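Local coordinates for N-isopropylammelide isopropylaminohydrolase (Burkholderia multivorans ATCC 17616, PDB 6NBO), which is a zinc-binding member of the amidohydrolase family, a group of metal-dependent enzymes built round a TIM-barrel domain, at residues A53-L58 / V384-V389; A114-G119 / K393-N398; Y228-I233 / V246-A251; F252-L257 / A264-M269. One frame throughout, in Å; residues are numbered along the deposited sequence. Where two conformers were deposited one is given.

Interaction 1: A53-L58 / V384-V389; sequences AGAIAL and VRRLVV
Arg386 is the one residue of 384-389 that touches 53-58, at Ala53 and Ala55. Two kinds of interaction can be told apart. The first is apolar packing against a flat charged group. The CB of Ala55 lies over one face of the Arg386 guanidinium, 3.6 Å from NH1. The same methyl is 3.9 Å from both CZ and NH2 of Arg386, so it sits over the NH1, CZ and NH2 side of the group. Ala53 CB meets the group obliquely, 3.9 Å from Arg386 NH1. The second kind is polar and involves a residue just before the first segment: Arg386 NH1 is hydrogen-bonded to Gly52 O. The backbones themselves stay apart. The closest CA atoms, of Ala55 and Arg386, are 8.7 Å apart, and strand 367-370 lies between strands 56-66 and 387-390. The long side chain spans the gap. Its CG is anti to the backbone N (chi1 -176°), and a bend at chi3 (-68°) turns the head group. The contact belongs to the beta structure beside the barrel, where N- and C-terminal parts of the chain meet. Chemically, the flat face packs against a methyl while one N-H is spent on Gly52 O, which probably limits how the head group can turn.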
loop_
_atom_site.group_PDB
_atom_site.type_symbol
_atom_site.label_atom_id
_atom_site.label_comp_id
_atom_site.label_asym_id
_atom_site.label_seq_id
_atom_site.Cartn_x
_atom_site.Cartn_y
_atom_site.Cartn_z
ATOM N N ALA A 53 7.723 -9.221 -26.859
ATOM C CA ALA A 53 7.406 -10.604 -27.239
ATOM C C ALA A 53 5.995 -11.010 -26.811
ATOM O O ALA A 53 5.748 -12.148 -26.405
ATOM C CB ALA A 53 8.445 -11.576 -26.678
ATOM N N GLY A 54 5.056 -10.072 -26.906
ATOM C CA GLY A 54 3.667 -10.376 -26.642
ATOM C C GLY A 54 3.301 -10.478 -25.184
ATOM O O GLY A 54 2.191 -10.922 -24.873
ATOM N N ALA A 55 4.192 -10.085 -24.282
ATOM C CA ALA A 55 3.903 -10.133 -22.860
ATOM C C ALA A 55 2.810 -9.136 -22.493
ATOM O O ALA A 55 2.598 -8.124 -23.167
ATOM C CB ALA A 55 5.155 -9.814 -22.043
ATOM N N ILE A 56 2.122 -9.425 -21.390
ATOM C CA ILE A 56 1.235 -8.431 -20.793
ATOM C C ILE A 56 2.068 -7.349 -20.125
ATOM O O ILE A 56 3.011 -7.636 -19.378
ATOM C CB ILE A 56 0.268 -9.093 -19.797
ATOM C CG1 ILE A 56 -0.889 -9.750 -20.550
ATOM C CG2 ILE A 56 -0.231 -8.050 -18.761
ATOM C CD1 ILE A 56 -1.873 -10.489 -19.661
ATOM N N ALA A 57 1.732 -6.091 -20.402
ATOM C CA ALA A 57 2.321 -4.952 -19.720
ATOM C C ALA A 57 1.362 -4.474 -18.636
ATOM O O ALA A 57 0.189 -4.198 -18.910
ATOM C CB ALA A 57 2.635 -3.813 -20.700
ATOM N N LEU A 58 1.856 -4.403 -17.413
ATOM C CA LEU A 58 1.133 -3.890 -16.261
ATOM C C LEU A 58 1.721 -2.554 -15.837
ATOM O O LEU A 58 2.928 -2.334 -15.973
ATOM C CB LEU A 58 1.220 -4.869 -15.078
ATOM C CG LEU A 58 0.660 -6.275 -15.257
ATOM C CD1 LEU A 58 1.033 -7.173 -14.049
ATOM C CD2 LEU A 58 -0.853 -6.242 -15.464
ATOM N N VAL A 384 6.915 -14.634 -13.110
ATOM C CA VAL A 384 8.047 -13.775 -12.782
ATOM C C VAL A 384 7.933 -12.478 -13.567
ATOM O O VAL A 384 7.437 -12.465 -14.698
ATOM C CB VAL A 384 9.371 -14.503 -13.087
ATOM C CG1 VAL A 384 9.520 -14.745 -14.583
ATOM C CG2 VAL A 384 10.562 -13.713 -12.562
ATOM N N ARG A 385 8.340 -11.365 -12.954
ATOM C CA ARG A 385 8.383 -10.111 -13.705
ATOM C C ARG A 385 9.544 -10.191 -14.688
ATOM O O ARG A 385 10.716 -10.109 -14.297
ATOM C CB ARG A 385 8.542 -8.902 -12.785
ATOM C CG ARG A 385 7.609 -8.841 -11.595
ATOM C CD ARG A 385 6.143 -9.091 -11.947
ATOM N NE ARG A 385 5.686 -10.415 -11.521
ATOM C CZ ARG A 385 5.178 -10.678 -10.316
ATOM N NH1 ARG A 385 5.064 -9.716 -9.409
ATOM N NH2 ARG A 385 4.781 -11.909 -10.021
ATOM N N ARG A 386 9.233 -10.374 -15.967
ATOM C CA ARG A 386 10.297 -10.467 -16.959
ATOM C C ARG A 386 11.091 -9.167 -17.045
ATOM O O ARG A 386 12.320 -9.186 -17.201
ATOM C CB ARG A 386 9.713 -10.818 -18.321
ATOM C CG ARG A 386 10.811 -11.014 -19.353
ATOM C CD ARG A 386 10.297 -10.806 -20.742
ATOM N NE ARG A 386 9.356 -11.848 -21.119
ATOM C CZ ARG A 386 8.552 -11.760 -22.168
ATOM N NH1 ARG A 386 8.582 -10.671 -22.930
ATOM N NH2 ARG A 386 7.717 -12.752 -22.450
ATOM N N LEU A 387 10.407 -8.035 -16.926
ATOM C CA LEU A 387 11.015 -6.712 -17.027
ATOM C C LEU A 387 10.308 -5.787 -16.056
ATOM O O LEU A 387 9.081 -5.810 -15.962
ATOM C CB LEU A 387 10.895 -6.135 -18.445
ATOM C CG LEU A 387 11.514 -4.745 -18.650
ATOM C CD1 LEU A 387 13.030 -4.823 -18.522
ATOM C CD2 LEU A 387 11.133 -4.175 -20.006
ATOM N N VAL A 388 11.076 -4.991 -15.316
ATOM C CA VAL A 388 10.515 -3.909 -14.515
ATOM C C VAL A 388 11.200 -2.631 -14.965
ATOM O O VAL A 388 12.436 -2.551 -14.983
ATOM C CB VAL A 388 10.682 -4.130 -13.000
ATOM C CG1 VAL A 388 10.020 -2.988 -12.227
ATOM C CG2 VAL A 388 10.066 -5.472 -12.574
ATOM N N VAL A 389 10.393 -1.655 -15.369
ATOM C CA VAL A 389 10.846 -0.307 -15.681
ATOM C C VAL A 389 10.269 0.612 -14.623
ATOM O O VAL A 389 9.075 0.532 -14.311
ATOM C CB VAL A 389 10.393 0.130 -17.083
ATOM C CG1 VAL A 389 10.856 1.554 -17.364
ATOM C CG2 VAL A 389 10.910 -0.847 -18.125
#

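Interaction 2: A114-G119 / K393-N398; sequences AFLAAG and KIVARN
Leu116 and Val395 meet at about a right angle. Val395 CG2 is 3.9 Å from Leu116 CD1 and 4.0 Å from Leu116 CG, so one methyl rests against the branch point of the leucine. A chi1 of -175° turns Leu116 CG away from its own N and carries the isobutyl group to the strand. Beside this pair, Ala396 CB sits on the helix backbone itself, 3.9 Å from Ala117 CA and 4.1 Å from Ala117 O. The small side chain lets strand and helix come close, with the CA atoms of Ala117 and Ala396 5.4 Å apart. The next shell sets these residues in place. Val395 and Ala396 both face Val388 in a classic beta bulge, and both direct CB at the helix. The helix ends just here in a Schellman motif: Thr120 N bonds to Phe115 O, and Gly119 N to Leu116 O. Leu401 touches Leu116, Ala117 and Ala396 and adds to the apolar cover. Ala118 O accepts a hydrogen bond from Arg385 NH1. The contact thus joins the end of barrel helix 104-117 to the C-terminal strands, through methyl groups packed on a leucine side chain and on the helix backbone, with no polar link between the two segments.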
loop_
_atom_site.group_PDB
_atom_site.type_symbol
_atom_site.label_atom_id
_atom_site.label_comp_id
_atom_site.label_asym_id
_atom_site.label_seq_id
_atom_site.Cartn_x
_atom_site.Cartn_y
_atom_site.Cartn_z
ATOM N N ALA A 114 13.160 -5.795 -2.824
ATOM C CA ALA A 114 12.449 -6.988 -3.285
ATOM C C ALA A 114 11.097 -6.622 -3.892
ATOM O O ALA A 114 10.665 -7.233 -4.884
ATOM C CB ALA A 114 12.260 -7.979 -2.129
ATOM N N PHE A 115 10.397 -5.659 -3.293
ATOM C CA PHE A 115 9.185 -5.131 -3.915
ATOM C C PHE A 115 9.474 -4.651 -5.339
ATOM O O PHE A 115 8.790 -5.039 -6.294
ATOM C CB PHE A 115 8.623 -3.990 -3.065
ATOM C CG PHE A 115 7.635 -4.436 -1.994
ATOM C CD1 PHE A 115 6.364 -4.875 -2.343
ATOM C CD2 PHE A 115 7.970 -4.380 -0.647
ATOM C CE1 PHE A 115 5.439 -5.255 -1.373
ATOM C CE2 PHE A 115 7.041 -4.765 0.344
ATOM C CZ PHE A 115 5.785 -5.208 -0.027
ATOM N N LEU A 116 10.505 -3.822 -5.496
ATOM C CA LEU A 116 10.869 -3.305 -6.817
ATOM C C LEU A 116 11.165 -4.436 -7.798
ATOM O O LEU A 116 10.664 -4.435 -8.930
ATOM C CB LEU A 116 12.071 -2.369 -6.701
ATOM C CG LEU A 116 12.496 -1.661 -8.000
ATOM C CD1 LEU A 116 11.332 -0.824 -8.589
ATOM C CD2 LEU A 116 13.711 -0.799 -7.757
ATOM N N ALA A 117 11.958 -5.428 -7.378
ATOM C CA ALA A 117 12.302 -6.524 -8.283
ATOM C C ALA A 117 11.065 -7.299 -8.734
ATOM O O ALA A 117 11.052 -7.877 -9.831
ATOM C CB ALA A 117 13.300 -7.475 -7.611
ATOM N N ALA A 118 10.035 -7.347 -7.896
ATOM C CA ALA A 118 8.766 -7.983 -8.225
ATOM C C ALA A 118 7.752 -7.004 -8.818
ATOM O O ALA A 118 6.555 -7.319 -8.863
ATOM C CB ALA A 118 8.169 -8.651 -6.975
ATOM N N GLY A 119 8.195 -5.822 -9.266
ATOM C CA GLY A 119 7.327 -4.933 -10.031
ATOM C C GLY A 119 6.571 -3.870 -9.246
ATOM O O GLY A 119 5.770 -3.143 -9.846
ATOM N N LYS A 393 13.402 3.883 -16.345
ATOM C CA LYS A 393 14.679 3.188 -16.305
ATOM C C LYS A 393 14.453 1.708 -16.049
ATOM O O LYS A 393 13.646 1.342 -15.200
ATOM C CB LYS A 393 15.578 3.767 -15.215
ATOM C CG LYS A 393 15.944 5.225 -15.447
ATOM C CD LYS A 393 16.950 5.694 -14.426
ATOM C CE LYS A 393 17.280 7.166 -14.619
ATOM N NZ LYS A 393 16.110 8.031 -14.292
ATOM N N ILE A 394 15.175 0.863 -16.780
ATOM C CA ILE A 394 15.113 -0.572 -16.543
ATOM C C ILE A 394 15.802 -0.877 -15.218
ATOM O O ILE A 394 16.994 -0.602 -15.049
ATOM C CB ILE A 394 15.766 -1.343 -17.695
ATOM C CG1 ILE A 394 14.954 -1.171 -18.982
ATOM C CG2 ILE A 394 15.904 -2.796 -17.329
ATOM C CD1 ILE A 394 15.651 -1.644 -20.231
ATOM N N VAL A 395 15.061 -1.458 -14.277
ATOM C CA VAL A 395 15.594 -1.722 -12.946
ATOM C C VAL A 395 15.634 -3.201 -12.589
ATOM O O VAL A 395 16.341 -3.574 -11.634
ATOM C CB VAL A 395 14.817 -0.941 -11.863
ATOM C CG1 VAL A 395 15.005 0.537 -12.040
ATOM C CG2 VAL A 395 13.315 -1.301 -11.881
ATOM N N ALA A 396 14.909 -4.065 -13.288
ATOM C CA ALA A 396 14.904 -5.473 -12.927
ATOM C C ALA A 396 14.592 -6.312 -14.154
ATOM O O ALA A 396 13.855 -5.883 -15.046
ATOM C CB ALA A 396 13.884 -5.756 -11.819
ATOM N N ARG A 397 15.170 -7.509 -14.196
ATOM C CA ARG A 397 14.834 -8.487 -15.215
ATOM C C ARG A 397 14.716 -9.847 -14.553
ATOM O O ARG A 397 15.512 -10.183 -13.674
ATOM C CB ARG A 397 15.886 -8.562 -16.340
ATOM C CG ARG A 397 16.027 -7.309 -17.193
ATOM C CD ARG A 397 17.085 -7.547 -18.273
ATOM N NE ARG A 397 17.317 -6.368 -19.102
ATOM C CZ ARG A 397 16.561 -6.026 -20.142
ATOM N NH1 ARG A 397 15.518 -6.771 -20.483
ATOM N NH2 ARG A 397 16.857 -4.946 -20.850
ATOM N N ASN A 398 13.716 -10.614 -14.980
ATOM C CA ASN A 398 13.459 -11.966 -14.488
ATOM C C ASN A 398 13.499 -12.012 -12.962
ATOM O O ASN A 398 14.088 -12.893 -12.333
ATOM C CB ASN A 398 14.419 -12.955 -15.143
ATOM C CG ASN A 398 14.152 -13.085 -16.634
ATOM O OD1 ASN A 398 12.993 -13.101 -17.068
ATOM N ND2 ASN A 398 15.212 -13.137 -17.426
#

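Interaction 3: Y228-I233 / V246-A251; sequences YSLDLI and VTISHA
Ile248 points its CD1 methyl between two helix side chains one turn apart, Leu230 and Ile233. Leu230 CD1 touches both Ile248 CD1 and Ile248 CG1, at 3.9 Å each. On the helix, Leu230 CB does not aim at the strand. A chi1 of -176° swings CG to the carbonyl side, and the end of the side chain comes nearer. Ile233 does aim at the strand and uses its CG2 branch, which is 3.9 Å from Ile248 CD1 and 4.1 Å from Val246 CG1. One methyl therefore bridges two strand residues. All three pairs cross obliquely. Ile248 is bent at chi2 (-65°), which brings CD1 to both helix partners.

Helix 228-233 and strand 246-250 run nearly antiparallel, at 165°, with axes 11.0 Å apart. They are the helix and second strand of a beta-alpha-beta unit: strand 215-219, helix 223-239, strand 246-250. Leu217 and Leu219 of the first strand also touch Ile233 and Ile248, respectively. Thr247 and Ser249 use the other face of the strand, where Ser249 OG bonds to Asp216 and to the zinc ligand His65. His250, itself a zinc ligand, ends the strand. The side chain of Ile248 is about 11 Å from a zinc ion. The strand thus has an aliphatic face for the helix and a polar face near the metal site; buried aliphatic packing holds the first.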
loop_
_atom_site.group_PDB
_atom_site.type_symbol
_atom_site.label_atom_id
_atom_site.label_comp_id
_atom_site.label_asym_id
_atom_site.label_seq_id
_atom_site.Cartn_x
_atom_site.Cartn_y
_atom_site.Cartn_z
ATOM N N TYR A 228 -18.940 2.476 15.792
ATOM C CA TYR A 228 -18.932 3.731 16.532
ATOM C C TYR A 228 -17.675 4.543 16.233
ATOM O O TYR A 228 -17.752 5.749 15.972
ATOM C CB TYR A 228 -19.050 3.452 18.031
ATOM C CG TYR A 228 -18.730 4.657 18.891
ATOM C CD1 TYR A 228 -19.698 5.620 19.175
ATOM C CD2 TYR A 228 -17.451 4.843 19.390
ATOM C CE1 TYR A 228 -19.391 6.733 19.955
ATOM C CE2 TYR A 228 -17.137 5.938 20.146
ATOM C CZ TYR A 228 -18.101 6.878 20.432
ATOM O OH TYR A 228 -17.749 7.968 21.188
ATOM N N SER A 229 -16.499 3.909 16.302
ATOM C CA SER A 229 -15.266 4.645 16.055
ATOM C C SER A 229 -15.224 5.172 14.630
ATOM O O SER A 229 -14.808 6.313 14.396
ATOM C CB SER A 229 -14.047 3.757 16.319
ATOM O OG SER A 229 -13.879 3.516 17.698
ATOM N N LEU A 230 -15.635 4.345 13.668
ATOM C CA LEU A 230 -15.675 4.775 12.271
ATOM C C LEU A 230 -16.578 5.991 12.090
ATOM O O LEU A 230 -16.221 6.944 11.385
ATOM C CB LEU A 230 -16.146 3.617 11.388
ATOM C CG LEU A 230 -16.149 3.875 9.876
ATOM C CD1 LEU A 230 -14.816 4.485 9.411
ATOM C CD2 LEU A 230 -16.452 2.593 9.111
ATOM N N ASP A 231 -17.749 5.982 12.728
ATOM C CA ASP A 231 -18.638 7.138 12.642
ATOM C C ASP A 231 -17.958 8.394 13.165
ATOM O O ASP A 231 -18.070 9.467 12.558
ATOM C CB ASP A 231 -19.929 6.873 13.415
ATOM C CG ASP A 231 -20.796 8.116 13.525
ATOM O OD1 ASP A 231 -21.241 8.621 12.483
ATOM O OD2 ASP A 231 -21.016 8.602 14.648
ATOM N N LEU A 232 -17.265 8.278 14.306
ATOM C CA LEU A 232 -16.527 9.412 14.857
ATOM C C LEU A 232 -15.500 9.931 13.862
ATOM O O LEU A 232 -15.387 11.144 13.645
ATOM C CB LEU A 232 -15.827 9.016 16.159
ATOM C CG LEU A 232 -16.630 8.922 17.452
ATOM C CD1 LEU A 232 -15.680 8.617 18.599
ATOM C CD2 LEU A 232 -17.370 10.222 17.705
ATOM N N ILE A 233 -14.728 9.023 13.265
ATOM C CA ILE A 233 -13.695 9.404 12.308
ATOM C C ILE A 233 -14.309 10.125 11.110
ATOM O O ILE A 233 -13.814 11.169 10.666
ATOM C CB ILE A 233 -12.907 8.155 11.883
ATOM C CG1 ILE A 233 -12.056 7.657 13.058
ATOM C CG2 ILE A 233 -12.052 8.444 10.654
ATOM C CD1 ILE A 233 -11.624 6.207 12.929
ATOM N N VAL A 246 -8.396 10.892 4.174
ATOM C CA VAL A 246 -8.457 9.906 5.252
ATOM C C VAL A 246 -8.606 8.514 4.651
ATOM O O VAL A 246 -9.390 8.309 3.720
ATOM C CB VAL A 246 -9.614 10.218 6.230
ATOM C CG1 VAL A 246 -9.796 9.076 7.250
ATOM C CG2 VAL A 246 -9.350 11.528 6.949
ATOM N N THR A 247 -7.834 7.565 5.178
ATOM C CA THR A 247 -7.876 6.163 4.799
ATOM C C THR A 247 -8.155 5.355 6.057
ATOM O O THR A 247 -7.620 5.663 7.134
ATOM C CB THR A 247 -6.529 5.742 4.165
ATOM O OG1 THR A 247 -6.289 6.541 3.003
ATOM C CG2 THR A 247 -6.498 4.261 3.782
ATOM N N ILE A 248 -9.008 4.342 5.934
ATOM C CA ILE A 248 -9.269 3.397 7.018
ATOM C C ILE A 248 -8.606 2.080 6.657
ATOM O O ILE A 248 -8.960 1.462 5.647
ATOM C CB ILE A 248 -10.772 3.170 7.245
ATOM C CG1 ILE A 248 -11.516 4.505 7.286
ATOM C CG2 ILE A 248 -10.970 2.355 8.539
ATOM C CD1 ILE A 248 -11.134 5.375 8.461
ATOM N N SER A 249 -7.666 1.628 7.487
ATOM C CA SER A 249 -7.015 0.346 7.241
ATOM C C SER A 249 -7.701 -0.762 8.033
ATOM O O SER A 249 -8.056 -0.574 9.201
ATOM C CB SER A 249 -5.533 0.408 7.611
ATOM O OG SER A 249 -4.789 1.131 6.629
ATOM N N HIS A 250 -7.852 -1.923 7.381
ATOM C CA HIS A 250 -8.408 -3.168 7.908
ATOM C C HIS A 250 -9.933 -3.101 7.948
ATOM O O HIS A 250 -10.600 -3.754 7.138
ATOM C CB HIS A 250 -7.798 -3.496 9.273
ATOM C CG HIS A 250 -6.302 -3.579 9.239
ATOM N ND1 HIS A 250 -5.620 -4.237 8.235
ATOM C CD2 HIS A 250 -5.356 -3.050 10.051
ATOM C CE1 HIS A 250 -4.320 -4.130 8.444
ATOM N NE2 HIS A 250 -4.131 -3.419 9.542
ATOM N N ALA A 251 -10.496 -2.304 8.857
ATOM C CA ALA A 251 -11.934 -2.035 8.866
ATOM C C ALA A 251 -12.750 -3.320 8.973
ATOM O O ALA A 251 -13.790 -3.465 8.325
ATOM C CB ALA A 251 -12.348 -1.235 7.630
#

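Interaction 4: F252-L257 / A264-M269; sequences FCLGDL and ALLARM
Leu254 and Leu265 have the closest CA atoms of the two segments, 8.5 Å apart. Leu254 belongs to a short, loosely held turn of helix at about 253-256. In it Cys253 O accepts from two backbone donors, Asp256 N and Leu257 N. Segment 264-269 is regular helix, part of helix 259-272, with Met269 N bonded to Leu265 O.

The side chains that meet are four leucines and one methionine. Leu254 uses both methyls. Its CD1 lies 4.0 Å from Leu266 CD2 and 4.4 Å from Met269 SD. Its CD2 approaches Leu265 CD1 at 4.3 Å, so this one leucine spans three residues of the helix. Leu257 meets Leu265 at about a right angle, CD1 to CD1, and at 3.5 Å this is a tight methyl contact. Leu266 CB does not point at the short helix. CD1 continues the chain (chi2 173°), and the other methyl, CD2, branches off toward Leu254.

Neighbouring helices close in round the contact. Leu257 touches Ala227 and Met269 touches Leu234, both of helix 223-239, while Leu266 packs on helix 289-295. Just before the short helix, the ring of Phe252 meets that of the zinc ligand His250. A loop with a helical turn thus runs from the metal-bearing end of a strand into the next outer helix, as in a TIM-barrel strand-loop-helix connection.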
loop_
_atom_site.group_PDB
_atom_site.type_symbol
_atom_site.label_atom_id
_atom_site.label_comp_id
_atom_site.label_asym_id
_atom_site.label_seq_id
_atom_site.Cartn_x
_atom_site.Cartn_y
_atom_site.Cartn_z
ATOM N N PHE A 252 -12.273 -4.256 9.809
ATOM C CA PHE A 252 -12.937 -5.545 9.980
ATOM C C PHE A 252 -14.413 -5.397 10.340
ATOM O O PHE A 252 -15.222 -6.263 9.984
ATOM C CB PHE A 252 -12.242 -6.367 11.071
ATOM C CG PHE A 252 -10.775 -6.570 10.848
ATOM C CD1 PHE A 252 -10.268 -6.774 9.575
ATOM C CD2 PHE A 252 -9.900 -6.563 11.919
ATOM C CE1 PHE A 252 -8.908 -6.965 9.376
ATOM C CE2 PHE A 252 -8.545 -6.753 11.732
ATOM C CZ PHE A 252 -8.046 -6.958 10.460
ATOM N N CYS A 253 -14.785 -4.334 11.057
ATOM C CA CYS A 253 -16.177 -4.223 11.489
ATOM C C CYS A 253 -17.141 -4.154 10.314
ATOM O O CYS A 253 -18.317 -4.499 10.472
ATOM C CB CYS A 253 -16.369 -2.998 12.391
ATOM S SG CYS A 253 -16.108 -1.394 11.583
ATOM N N LEU A 254 -16.666 -3.737 9.137
ATOM C CA LEU A 254 -17.515 -3.700 7.954
ATOM C C LEU A 254 -17.922 -5.095 7.502
ATOM O O LEU A 254 -18.884 -5.230 6.741
ATOM C CB LEU A 254 -16.799 -2.953 6.818
ATOM C CG LEU A 254 -16.531 -1.452 7.028
ATOM C CD1 LEU A 254 -15.660 -0.858 5.904
ATOM C CD2 LEU A 254 -17.841 -0.680 7.138
ATOM N N GLY A 255 -17.220 -6.134 7.950
ATOM C CA GLY A 255 -17.682 -7.494 7.754
ATOM C C GLY A 255 -18.575 -8.027 8.851
ATOM O O GLY A 255 -19.211 -9.067 8.663
ATOM N N ASP A 256 -18.653 -7.334 9.995
ATOM C CA ASP A 256 -19.525 -7.743 11.098
ATOM C C ASP A 256 -20.934 -7.175 10.997
ATOM O O ASP A 256 -21.890 -7.806 11.470
ATOM C CB ASP A 256 -18.946 -7.291 12.445
ATOM C CG ASP A 256 -17.626 -7.945 12.771
ATOM O OD1 ASP A 256 -17.483 -9.164 12.562
ATOM O OD2 ASP A 256 -16.727 -7.236 13.256
ATOM N N LEU A 257 -21.085 -5.995 10.410
ATOM C CA LEU A 257 -22.342 -5.263 10.487
ATOM C C LEU A 257 -23.403 -5.857 9.571
ATOM O O LEU A 257 -23.101 -6.445 8.530
ATOM C CB LEU A 257 -22.114 -3.799 10.119
ATOM C CG LEU A 257 -21.212 -3.016 11.067
ATOM C CD1 LEU A 257 -20.995 -1.619 10.522
ATOM C CD2 LEU A 257 -21.824 -2.965 12.449
ATOM N N ALA A 264 -24.652 2.124 4.806
ATOM C CA ALA A 264 -24.751 3.526 5.209
ATOM C C ALA A 264 -23.377 4.098 5.538
ATOM O O ALA A 264 -23.074 5.250 5.194
ATOM C CB ALA A 264 -25.705 3.675 6.401
ATOM N N LEU A 265 -22.525 3.309 6.196
ATOM C CA LEU A 265 -21.172 3.779 6.458
ATOM C C LEU A 265 -20.380 3.882 5.163
ATOM O O LEU A 265 -19.661 4.860 4.941
ATOM C CB LEU A 265 -20.467 2.846 7.445
ATOM C CG LEU A 265 -20.922 2.919 8.900
ATOM C CD1 LEU A 265 -20.370 1.728 9.646
ATOM C CD2 LEU A 265 -20.430 4.211 9.528
ATOM N N LEU A 266 -20.505 2.880 4.295
ATOM C CA LEU A 266 -19.781 2.920 3.032
ATOM C C LEU A 266 -20.221 4.106 2.187
ATOM O O LEU A 266 -19.401 4.723 1.501
ATOM C CB LEU A 266 -19.995 1.617 2.268
ATOM C CG LEU A 266 -19.339 0.363 2.828
ATOM C CD1 LEU A 266 -19.823 -0.830 2.001
ATOM C CD2 LEU A 266 -17.813 0.485 2.792
ATOM N N ALA A 267 -21.519 4.433 2.215
ATOM C CA ALA A 267 -21.999 5.591 1.467
ATOM C C ALA A 267 -21.311 6.861 1.942
ATOM O O ALA A 267 -20.891 7.690 1.128
ATOM C CB ALA A 267 -23.520 5.719 1.594
ATOM N N ARG A 268 -21.141 7.005 3.260
ATOM C CA ARG A 268 -20.464 8.178 3.801
ATOM C C ARG A 268 -19.002 8.200 3.398
ATOM O O ARG A 268 -18.469 9.259 3.042
ATOM C CB ARG A 268 -20.598 8.206 5.322
ATOM C CG ARG A 268 -22.030 8.452 5.774
ATOM C CD ARG A 268 -22.192 8.164 7.252
ATOM N NE ARG A 268 -21.405 9.078 8.072
ATOM C CZ ARG A 268 -21.241 8.933 9.378
ATOM N NH1 ARG A 268 -21.805 7.906 9.991
ATOM N NH2 ARG A 268 -20.510 9.804 10.060
ATOM N N MET A 269 -18.332 7.042 3.461
ATOM C CA MET A 269 -16.946 6.973 3.021
ATOM C C MET A 269 -16.807 7.364 1.554
ATOM O O MET A 269 -15.891 8.107 1.188
ATOM C CB MET A 269 -16.396 5.565 3.272
ATOM C CG MET A 269 -16.469 5.175 4.750
ATOM S SD MET A 269 -16.156 3.431 5.023
ATOM C CE MET A 269 -14.499 3.356 4.405
#

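How the interactions relate
From the N terminus, residues 53-58 open the longest loop, which interaction 1 closes at 384-389. Residues 114-119 open another inside it, but interaction 2 closes it later, at 393-398. These two therefore cross. They lie about 10 Å apart between centres and share the neighbouring strands 387-390 and 393-397, tying the C-terminal strands to the segment that leads into strand 56-66 and to a barrel helix. Interactions 3 and 4 are short loops in series, both nested inside the two long ones. They sit on the opposite side of the chain's centre, about 34 to 37 Å away between centres. A salt bridge, Asp231 OD1 to Arg268 NH1 (2.7 Å), joins them across adjacent barrel helices.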